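Thermostable carboxypeptidase 1 (Pyrococcus furiosus, PDB 1KA2) releases amino acids one after another from the C-terminus of peptides, as a homodimeric cobalt-dependent metallocarboxypeptidase of the M32 family with broad specificity. Local coordinates at residues R262-L265 against S266-E270; K143-A146 against E147-Y151; E177-E180 against K181-P185; E8-K11 against Q12-K16. All blocks are in the same frame, centred on the assembly; numbering follows the deposited sequence.

How the contacts relate
Each contact is local to one helix, contact 2 running over its end, and none touches another. Contact 1 lies on helix 261-278 and carries H269, a ligand of the metal at the active site. Contact 3, on helix 169-192, is the nearest of the rest, its centre about 28 Å from that of contact 1 and its nearest atoms about 16 Å away. Contact 2, at the end of helix 132-149, lies across the centre of the chain from contact 1, about 37 Å between centres. Contact 4, at the start of helix 8-36, is about 40 Å from contact 1, centre to centre. Contacts 3 and 4 are farthest apart, about 49 Å between centres, on opposite sides of the chain's centre.

Contact 1 (R262-L265 against S266-E270); sequences RTIL and STVHE. With MG (magnesium ion), chain B.
H269 stands one turn beyond L265 on the helix that bears the HEXXH motif, and its backbone N donates to L265 O at 2.7 Å. From CB outward the side chain meets that same L265 O first; CG is anti to the backbone N (chi1 180°), which swings the imidazole away from residues 262-265 and out to the metal. On one side of the ring ND1 is hydrogen-bonded to E306, a second-shell carboxylate that fixes the ring's rotation. At the far side NE2 binds the magnesium ion at 2.3 Å, with H273, E299 and three waters completing the site. Catalysis uses cobalt at these ligands.

A turn back, T263 O is gripped by two donors of T267. OG1 reaches it at 2.6 Å and the backbone N at 3.0 Å, from opposite faces of the carbonyl plane. The T263 hydroxyl, lying alongside that of T267, is bonded to N216 of helix 209-223. On the next face of the helix, I264 CG2 packs on V268 CG2 at 4.3 Å. E270, the predicted proton donor/acceptor, bends at chi2, and its OE2 accepts a 2.6 Å hydrogen bond from a magnesium-bound water.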
loop_
_atom_site.group_PDB
_atom_site.type_symbol
_atom_site.label_atom_id
_atom_site.label_comp_id
_atom_site.label_asym_id
_atom_site.label_seq_id
_atom_site.Cartn_x
_atom_site.Cartn_y
_atom_site.Cartn_z
ATOM N N ARG A 262 -3.368 27.392 -3.402
ATOM C CA ARG A 262 -3.915 26.200 -2.769
ATOM C C ARG A 262 -2.961 25.015 -2.654
ATOM O O ARG A 262 -2.708 24.513 -1.563
ATOM C CB ARG A 262 -5.166 25.732 -3.513
ATOM C CG ARG A 262 -6.340 26.674 -3.470
ATOM C CD ARG A 262 -7.377 26.202 -4.481
ATOM N NE ARG A 262 -8.509 27.117 -4.599
ATOM C CZ ARG A 262 -9.486 27.211 -3.708
ATOM N NH1 ARG A 262 -9.467 26.438 -2.628
ATOM N NH2 ARG A 262 -10.475 28.077 -3.900
ATOM N N THR A 263 -2.448 24.560 -3.787
ATOM C CA THR A 263 -1.564 23.416 -3.773
ATOM C C THR A 263 -0.283 23.712 -3.013
ATOM O O THR A 263 0.247 22.844 -2.323
ATOM C CB THR A 263 -1.239 22.937 -5.212
ATOM O OG1 THR A 263 -0.516 21.704 -5.138
ATOM C CG2 THR A 263 -0.409 23.976 -5.971
ATOM N N ILE A 264 0.203 24.943 -3.112
ATOM C CA ILE A 264 1.432 25.314 -2.412
ATOM C C ILE A 264 1.287 25.274 -0.893
ATOM O O ILE A 264 2.001 24.535 -0.218
ATOM C CB ILE A 264 1.922 26.738 -2.803
ATOM C CG1 ILE A 264 2.476 26.737 -4.233
ATOM C CG2 ILE A 264 2.985 27.220 -1.800
ATOM C CD1 ILE A 264 3.075 28.071 -4.668
ATOM N N LEU A 265 0.375 26.079 -0.353
ATOM C CA LEU A 265 0.201 26.129 1.098
ATOM C C LEU A 265 -0.271 24.802 1.660
ATOM O O LEU A 265 0.049 24.445 2.792
ATOM C CB LEU A 265 -0.765 27.248 1.479
ATOM C CG LEU A 265 -0.155 28.640 1.275
ATOM C CD1 LEU A 265 -1.223 29.704 1.421
ATOM C CD2 LEU A 265 0.972 28.853 2.265
ATOM N N SER A 266 -1.041 24.076 0.860
ATOM C CA SER A 266 -1.543 22.774 1.261
ATOM C C SER A 266 -0.376 21.799 1.419
ATOM O O SER A 266 -0.343 21.007 2.367
ATOM C CB SER A 266 -2.516 22.253 0.209
ATOM O OG SER A 266 -2.770 20.893 0.426
ATOM N N THR A 267 0.577 21.849 0.488
ATOM C CA THR A 267 1.738 20.964 0.552
ATOM C C THR A 267 2.575 21.317 1.794
ATOM O O THR A 267 3.028 20.434 2.540
ATOM C CB THR A 267 2.615 21.094 -0.722
ATOM O OG1 THR A 267 1.821 20.816 -1.888
ATOM C CG2 THR A 267 3.766 20.100 -0.681
ATOM N N VAL A 268 2.752 22.619 2.009
ATOM C CA VAL A 268 3.508 23.133 3.147
ATOM C C VAL A 268 2.799 22.708 4.430
ATOM O O VAL A 268 3.431 22.219 5.375
ATOM C CB VAL A 268 3.606 24.671 3.085
ATOM C CG1 VAL A 268 4.462 25.200 4.234
ATOM C CG2 VAL A 268 4.189 25.090 1.756
ATOM N N HIS A 269 1.481 22.886 4.450
ATOM C CA HIS A 269 0.659 22.498 5.605
ATOM C C HIS A 269 0.968 21.040 5.936
ATOM O O HIS A 269 1.390 20.723 7.046
ATOM C CB HIS A 269 -0.834 22.638 5.271
ATOM C CG HIS A 269 -1.752 22.259 6.396
ATOM N ND1 HIS A 269 -2.116 23.142 7.390
ATOM C CD2 HIS A 269 -2.399 21.098 6.669
ATOM C CE1 HIS A 269 -2.952 22.545 8.223
ATOM N NE2 HIS A 269 -3.141 21.304 7.809
ATOM N N GLU A 270 0.774 20.149 4.966
ATOM C CA GLU A 270 1.047 18.739 5.204
ATOM C C GLU A 270 2.508 18.496 5.575
ATOM O O GLU A 270 2.802 17.624 6.380
ATOM C CB GLU A 270 0.657 17.892 3.985
ATOM C CG GLU A 270 -0.850 17.910 3.636
ATOM C CD GLU A 270 -1.777 17.758 4.851
ATOM O OE1 GLU A 270 -1.553 16.860 5.693
ATOM O OE2 GLU A 270 -2.742 18.539 4.946
HETATM MG MG MG B . -3.777 19.370 8.930
HETATM O O HOH W 1 -4.070 18.155 7.126
HETATM O O HOH W 2 -5.069 17.867 9.799
HETATM O O HOH W 3 -5.757 20.346 8.610
#

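Contact 2 (K143-A146 against E147-Y151); sequences KRAA and EYLGY
K143 to A146 each offer a carbonyl to the residue four places on, the regular bonding of the last turns of helix 132-149, from E147 N to K143 O at 3.1 Å through to G150 N to A146 O at 2.9 Å.

R144 and Y148 run alongside each other in the same direction. The Y148 hydroxyl comes in at the edge of the guanidinium, in its plane, with NH2 of R144 3.6 Å from OH of Y148, while the two planes stand 67° apart. R144 bends at chi2 and chi3 to get there, and its NH1 goes on to a salt bridge with E107. The ring of F104 meets that of Y148. With an alanine in place of Y148, the guanidinium would probably lose the neighbour at its edge and F104 its ring partner.

On the buried side, L149 turns back over A145, and its CD2 lies 3.0 Å from A145 O. F100 closes over both residues.

Y151, past the helix, folds back. Its CG takes the crowded position between backbone N and carbonyl carbon (chi1 53°), which brings the ring edge to A146 O, 3.2 Å from CD2 of Y151. The hydroxyl bonds to OE1 of E147, modelled at 2.3 Å from Y151 OH, a length too short to be trusted.

At G150 phi turns to 99°, where a CB would jam against the carbonyl O of L149. This is a helix C-terminus where the chain leaves helical angles at a glycine of positive phi, then passes on to helix 155-163.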
loop_
_atom_site.group_PDB
_atom_site.type_symbol
_atom_site.label_atom_id
_atom_site.label_comp_id
_atom_site.label_asym_id
_atom_site.label_seq_id
_atom_site.Cartn_x
_atom_site.Cartn_y
_atom_site.Cartn_z
ATOM N N LYS A 143 -24.493 11.906 22.681
ATOM C CA LYS A 143 -24.845 12.020 24.095
ATOM C C LYS A 143 -24.573 10.691 24.788
ATOM O O LYS A 143 -23.927 10.656 25.837
ATOM C CB LYS A 143 -26.316 12.409 24.257
ATOM C CG LYS A 143 -26.644 13.838 23.834
ATOM C CD LYS A 143 -28.101 13.952 23.397
ATOM C CE LYS A 143 -28.916 14.866 24.293
ATOM N NZ LYS A 143 -28.443 16.272 24.241
ATOM N N ARG A 144 -25.050 9.596 24.202
ATOM C CA ARG A 144 -24.812 8.283 24.798
ATOM C C ARG A 144 -23.306 8.128 25.012
ATOM O O ARG A 144 -22.864 7.770 26.100
ATOM C CB ARG A 144 -25.293 7.141 23.882
ATOM C CG ARG A 144 -26.769 7.165 23.485
ATOM C CD ARG A 144 -27.582 6.080 24.179
ATOM N NE ARG A 144 -27.069 4.716 24.000
ATOM C CZ ARG A 144 -27.104 4.016 22.866
ATOM N NH1 ARG A 144 -27.624 4.535 21.764
ATOM N NH2 ARG A 144 -26.639 2.772 22.843
ATOM N N ALA A 145 -22.527 8.408 23.966
ATOM C CA ALA A 145 -21.070 8.277 24.016
ATOM C C ALA A 145 -20.459 9.058 25.164
ATOM O O ALA A 145 -19.533 8.586 25.826
ATOM C CB ALA A 145 -20.453 8.724 22.689
ATOM N N ALA A 146 -20.981 10.256 25.397
ATOM C CA ALA A 146 -20.485 11.083 26.481
ATOM C C ALA A 146 -20.723 10.361 27.809
ATOM O O ALA A 146 -19.859 10.365 28.690
ATOM C CB ALA A 146 -21.184 12.438 26.474
ATOM N N GLU A 147 -21.892 9.735 27.944
ATOM C CA GLU A 147 -22.227 9.003 29.165
ATOM C C GLU A 147 -21.364 7.745 29.313
ATOM O O GLU A 147 -20.983 7.382 30.421
ATOM C CB GLU A 147 -23.718 8.623 29.182
ATOM C CG GLU A 147 -24.663 9.823 29.123
ATOM C CD GLU A 147 -24.453 10.780 30.280
ATOM O OE1 GLU A 147 -24.763 11.978 30.129
ATOM O OE2 GLU A 147 -23.984 10.333 31.345
ATOM N N TYR A 148 -21.058 7.082 28.201
ATOM C CA TYR A 148 -20.226 5.880 28.252
ATOM C C TYR A 148 -18.798 6.240 28.647
ATOM O O TYR A 148 -18.153 5.513 29.402
ATOM C CB TYR A 148 -20.222 5.167 26.897
ATOM C CG TYR A 148 -21.459 4.338 26.628
ATOM C CD1 TYR A 148 -22.142 4.445 25.413
ATOM C CD2 TYR A 148 -21.930 3.421 27.572
ATOM C CE1 TYR A 148 -23.267 3.658 25.140
ATOM C CE2 TYR A 148 -23.054 2.629 27.312
ATOM C CZ TYR A 148 -23.715 2.753 26.094
ATOM O OH TYR A 148 -24.821 1.981 25.825
ATOM N N LEU A 149 -18.318 7.370 28.134
ATOM C CA LEU A 149 -16.968 7.843 28.426
ATOM C C LEU A 149 -16.838 8.371 29.855
ATOM O O LEU A 149 -15.863 8.073 30.544
ATOM C CB LEU A 149 -16.569 8.954 27.448
ATOM C CG LEU A 149 -15.994 8.654 26.054
ATOM C CD1 LEU A 149 -16.029 7.174 25.739
ATOM C CD2 LEU A 149 -16.784 9.444 25.023
ATOM N N GLY A 150 -17.822 9.158 30.287
ATOM C CA GLY A 150 -17.790 9.728 31.622
ATOM C C GLY A 150 -17.279 11.153 31.541
ATOM O O GLY A 150 -16.529 11.480 30.623
ATOM N N TYR A 151 -17.673 12.000 32.488
ATOM C CA TYR A 151 -17.248 13.402 32.487
ATOM C C TYR A 151 -17.580 14.088 33.808
ATOM O O TYR A 151 -18.579 13.766 34.448
ATOM C CB TYR A 151 -17.945 14.134 31.345
ATOM C CG TYR A 151 -19.446 13.954 31.366
ATOM C CD1 TYR A 151 -20.262 14.804 32.119
ATOM C CD2 TYR A 151 -20.053 12.907 30.666
ATOM C CE1 TYR A 151 -21.648 14.614 32.175
ATOM C CE2 TYR A 151 -21.434 12.707 30.715
ATOM C CZ TYR A 151 -22.225 13.564 31.472
ATOM O OH TYR A 151 -23.589 13.369 31.541
#

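Contact 3 (E177-E180 against K181-P185); sequences EVLE and KKLKP
L179 and L183 leave the helix together and touch flank to flank, making the main apolar contact of this turn: L179 CG meets L183 CD1 at 3.5 Å. V178 CG1 crosses the aliphatic part of K182 at CD, 4.1 Å away. Both pairs face the C-terminal region, with A487 against V178 and L179, and F490 of helix 488-498 against L183.

The backbone bonds are irregular. K181 N donates to E177 O at 3.1 Å in the normal way, whereas the bond from K182 N to V178 O is weak. L179 O then takes two good donors, L183 N at 2.7 Å and K184 N at 3.0 Å, the second from five residues on, besides a weak one from K182 N. E180 O receives no N-H from P185, whose N carries no hydrogen; K184 CB lies 3.2 Å from it instead.

The charged ends reach outward to separate partners. E180 pairs with R393 and K182 with E488, while K184 bends at chi2 and pairs with D188 one turn on.

A carbonyl shared between the fourth and fifth residues ahead, just before a proline, is characteristic of a proline kink with a π-type turn, here within helix 169-192.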
loop_
_atom_site.group_PDB
_atom_site.type_symbol
_atom_site.label_atom_id
_atom_site.label_comp_id
_atom_site.label_asym_id
_atom_site.label_seq_id
_atom_site.Cartn_x
_atom_site.Cartn_y
_atom_site.Cartn_z
ATOM N N GLU A 177 -13.391 33.169 24.026
ATOM C CA GLU A 177 -13.807 34.423 24.652
ATOM C C GLU A 177 -12.765 35.475 24.289
ATOM O O GLU A 177 -13.099 36.578 23.862
ATOM C CB GLU A 177 -13.891 34.265 26.176
ATOM C CG GLU A 177 -14.986 33.308 26.621
ATOM C CD GLU A 177 -15.092 33.182 28.130
ATOM O OE1 GLU A 177 -14.069 32.873 28.777
ATOM O OE2 GLU A 177 -16.202 33.380 28.667
ATOM N N VAL A 178 -11.497 35.109 24.456
ATOM C CA VAL A 178 -10.382 35.989 24.139
ATOM C C VAL A 178 -10.406 36.369 22.662
ATOM O O VAL A 178 -9.998 37.470 22.288
ATOM C CB VAL A 178 -9.040 35.300 24.459
ATOM C CG1 VAL A 178 -7.883 36.076 23.840
ATOM C CG2 VAL A 178 -8.868 35.191 25.962
ATOM N N LEU A 179 -10.881 35.454 21.821
ATOM C CA LEU A 179 -10.959 35.710 20.386
ATOM C C LEU A 179 -12.127 36.629 20.050
ATOM O O LEU A 179 -11.963 37.600 19.315
ATOM C CB LEU A 179 -11.088 34.390 19.617
ATOM C CG LEU A 179 -9.815 33.792 18.990
ATOM C CD1 LEU A 179 -8.576 34.227 19.746
ATOM C CD2 LEU A 179 -9.928 32.274 18.965
ATOM N N GLU A 180 -13.301 36.332 20.597
ATOM C CA GLU A 180 -14.475 37.154 20.331
ATOM C C GLU A 180 -14.365 38.617 20.769
ATOM O O GLU A 180 -15.006 39.487 20.179
ATOM C CB GLU A 180 -15.721 36.529 20.962
ATOM C CG GLU A 180 -16.449 35.592 20.027
ATOM C CD GLU A 180 -17.861 35.281 20.480
ATOM O OE1 GLU A 180 -18.027 34.489 21.435
ATOM O OE2 GLU A 180 -18.807 35.840 19.876
ATOM N N LYS A 181 -13.555 38.900 21.784
ATOM C CA LYS A 181 -13.413 40.280 22.256
ATOM C C LYS A 181 -12.156 40.975 21.723
ATOM O O LYS A 181 -12.098 42.205 21.649
ATOM C CB LYS A 181 -13.400 40.311 23.787
ATOM C CG LYS A 181 -14.515 39.487 24.448
ATOM C CD LYS A 181 -15.917 40.052 24.201
ATOM C CE LYS A 181 -16.202 41.275 25.067
ATOM N NZ LYS A 181 -17.619 41.727 24.935
ATOM N N LYS A 182 -11.157 40.191 21.333
ATOM C CA LYS A 182 -9.918 40.771 20.842
ATOM C C LYS A 182 -9.616 40.530 19.368
ATOM O O LYS A 182 -9.045 41.393 18.703
ATOM C CB LYS A 182 -8.768 40.277 21.720
ATOM C CG LYS A 182 -9.053 40.544 23.190
ATOM C CD LYS A 182 -7.911 40.178 24.116
ATOM C CE LYS A 182 -8.265 40.565 25.549
ATOM N NZ LYS A 182 -7.215 40.163 26.514
ATOM N N LEU A 183 -10.011 39.372 18.851
ATOM C CA LEU A 183 -9.758 39.051 17.448
ATOM C C LEU A 183 -10.857 39.603 16.552
ATOM O O LEU A 183 -10.592 40.087 15.462
ATOM C CB LEU A 183 -9.665 37.533 17.261
ATOM C CG LEU A 183 -8.764 36.975 16.155
ATOM C CD1 LEU A 183 -9.077 35.496 15.991
ATOM C CD2 LEU A 183 -8.983 37.702 14.848
ATOM N N LYS A 184 -12.095 39.530 17.019
ATOM C CA LYS A 184 -13.237 40.016 16.241
ATOM C C LYS A 184 -13.063 41.471 15.793
ATOM O O LYS A 184 -13.177 41.784 14.604
ATOM C CB LYS A 184 -14.533 39.882 17.059
ATOM C CG LYS A 184 -15.766 39.514 16.234
ATOM C CD LYS A 184 -15.980 40.465 15.064
ATOM C CE LYS A 184 -17.187 40.062 14.222
ATOM N NZ LYS A 184 -17.297 40.883 12.983
ATOM N N PRO A 185 -12.792 42.383 16.742
ATOM C CA PRO A 185 -12.623 43.785 16.345
ATOM C C PRO A 185 -11.498 43.960 15.329
ATOM O O PRO A 185 -11.645 44.688 14.341
ATOM C CB PRO A 185 -12.348 44.486 17.673
ATOM C CG PRO A 185 -11.657 43.424 18.478
ATOM C CD PRO A 185 -12.486 42.200 18.170
#

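Contact 4 (E8-K11 against Q12-K16); sequences ETIK and QILAK
Q12 sets its CG against E8, 3.0 Å from E8 O and 3.6 Å from E8 OE2. The two side chains cross at about a right angle, carboxylate and amide planes 39° apart, so the glutamate rests on the stem of Q12. E8 reaches it because its CG is anti to the backbone N (chi1 -179°) and the chain then bends at chi2. The amide runs on past E8 to T9, where Q12 NE2 lies 3.7 Å from T9 CA. With a glycine in place of Q12, the E8 carboxylate would probably lose the chain it rests on and be freer to turn.

Underneath are the first turns of helix 8-36, where a negative side chain such as E8 is likely to sit well with the helix dipole. Q12 N donates to E8 O at 3.0 Å, and L14 N to I10 O at the same length.

The face formed by T9, I10, I13 and L14 is mostly apolar. T9 CG2 crosses I13 CD1 obliquely at 4.2 Å, and I10 CG2 lies 4.4 Å from L14 CD1. Helix 81-99 packs on I10 and L14 through I86 and on I13 through L90; helix 64-74 brings A73 to T9 and L69 to I13.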
loop_
_atom_site.group_PDB
_atom_site.type_symbol
_atom_site.label_atom_id
_atom_site.label_comp_id
_atom_site.label_asym_id
_atom_site.label_seq_id
_atom_site.Cartn_x
_atom_site.Cartn_y
_atom_site.Cartn_z
ATOM N N GLU A 8 10.944 -5.155 32.942
ATOM C CA GLU A 8 10.499 -6.411 32.357
ATOM C C GLU A 8 9.018 -6.410 31.980
ATOM O O GLU A 8 8.650 -6.921 30.924
ATOM C CB GLU A 8 10.784 -7.548 33.334
ATOM C CG GLU A 8 10.388 -8.922 32.843
ATOM C CD GLU A 8 10.967 -9.242 31.489
ATOM O OE1 GLU A 8 12.096 -8.790 31.200
ATOM O OE2 GLU A 8 10.295 -9.957 30.717
ATOM N N THR A 9 8.168 -5.850 32.839
ATOM C CA THR A 9 6.735 -5.803 32.553
ATOM C C THR A 9 6.510 -4.919 31.333
ATOM O O THR A 9 5.662 -5.208 30.494
ATOM C CB THR A 9 5.920 -5.244 33.754
ATOM O OG1 THR A 9 5.885 -6.225 34.798
ATOM C CG2 THR A 9 4.497 -4.911 33.337
ATOM N N ILE A 10 7.289 -3.846 31.246
ATOM C CA ILE A 10 7.209 -2.911 30.129
ATOM C C ILE A 10 7.633 -3.611 28.825
ATOM O O ILE A 10 7.011 -3.413 27.787
ATOM C CB ILE A 10 8.112 -1.683 30.382
ATOM C CG1 ILE A 10 7.634 -0.921 31.626
ATOM C CG2 ILE A 10 8.108 -0.768 29.170
ATOM C CD1 ILE A 10 6.316 -0.195 31.473
ATOM N N LYS A 11 8.676 -4.437 28.881
ATOM C CA LYS A 11 9.135 -5.145 27.685
ATOM C C LYS A 11 8.110 -6.159 27.198
ATOM O O LYS A 11 7.928 -6.324 25.994
ATOM C CB LYS A 11 10.440 -5.901 27.940
ATOM C CG LYS A 11 11.680 -5.071 28.209
ATOM C CD LYS A 11 12.860 -6.034 28.394
ATOM C CE LYS A 11 14.049 -5.391 29.069
ATOM N NZ LYS A 11 15.097 -6.413 29.365
ATOM N N GLN A 12 7.464 -6.863 28.127
ATOM C CA GLN A 12 6.468 -7.859 27.748
ATOM C C GLN A 12 5.345 -7.147 27.011
ATOM O O GLN A 12 4.775 -7.672 26.065
ATOM C CB GLN A 12 5.880 -8.560 28.977
ATOM C CG GLN A 12 6.887 -9.155 29.952
ATOM C CD GLN A 12 6.213 -10.015 31.010
ATOM O OE1 GLN A 12 5.848 -11.164 30.750
ATOM N NE2 GLN A 12 6.023 -9.455 32.202
ATOM N N ILE A 13 5.033 -5.941 27.463
ATOM C CA ILE A 13 3.984 -5.148 26.852
ATOM C C ILE A 13 4.378 -4.737 25.441
ATOM O O ILE A 13 3.611 -4.944 24.496
ATOM C CB ILE A 13 3.690 -3.887 27.696
ATOM C CG1 ILE A 13 2.986 -4.293 28.993
ATOM C CG2 ILE A 13 2.848 -2.899 26.894
ATOM C CD1 ILE A 13 2.758 -3.140 29.961
ATOM N N LEU A 14 5.573 -4.172 25.297
ATOM C CA LEU A 14 6.053 -3.729 23.993
ATOM C C LEU A 14 6.115 -4.858 22.969
ATOM O O LEU A 14 5.881 -4.629 21.782
ATOM C CB LEU A 14 7.427 -3.057 24.122
ATOM C CG LEU A 14 7.460 -1.766 24.948
ATOM C CD1 LEU A 14 8.854 -1.145 24.889
ATOM C CD2 LEU A 14 6.409 -0.783 24.427
ATOM N N ALA A 15 6.425 -6.070 23.425
ATOM C CA ALA A 15 6.488 -7.228 22.536
ATOM C C ALA A 15 5.086 -7.544 22.003
ATOM O O ALA A 15 4.919 -7.828 20.824
ATOM C CB ALA A 15 7.049 -8.437 23.279
ATOM N N LYS A 16 4.080 -7.508 22.872
ATOM C CA LYS A 16 2.718 -7.763 22.420
ATOM C C LYS A 16 2.236 -6.594 21.571
ATOM O O LYS A 16 1.564 -6.789 20.571
ATOM C CB LYS A 16 1.771 -7.950 23.605
ATOM C CG LYS A 16 1.994 -9.232 24.372
ATOM C CD LYS A 16 1.105 -9.299 25.608
ATOM C CE LYS A 16 0.928 -10.733 26.057
ATOM N NZ LYS A 16 0.241 -11.510 24.997
#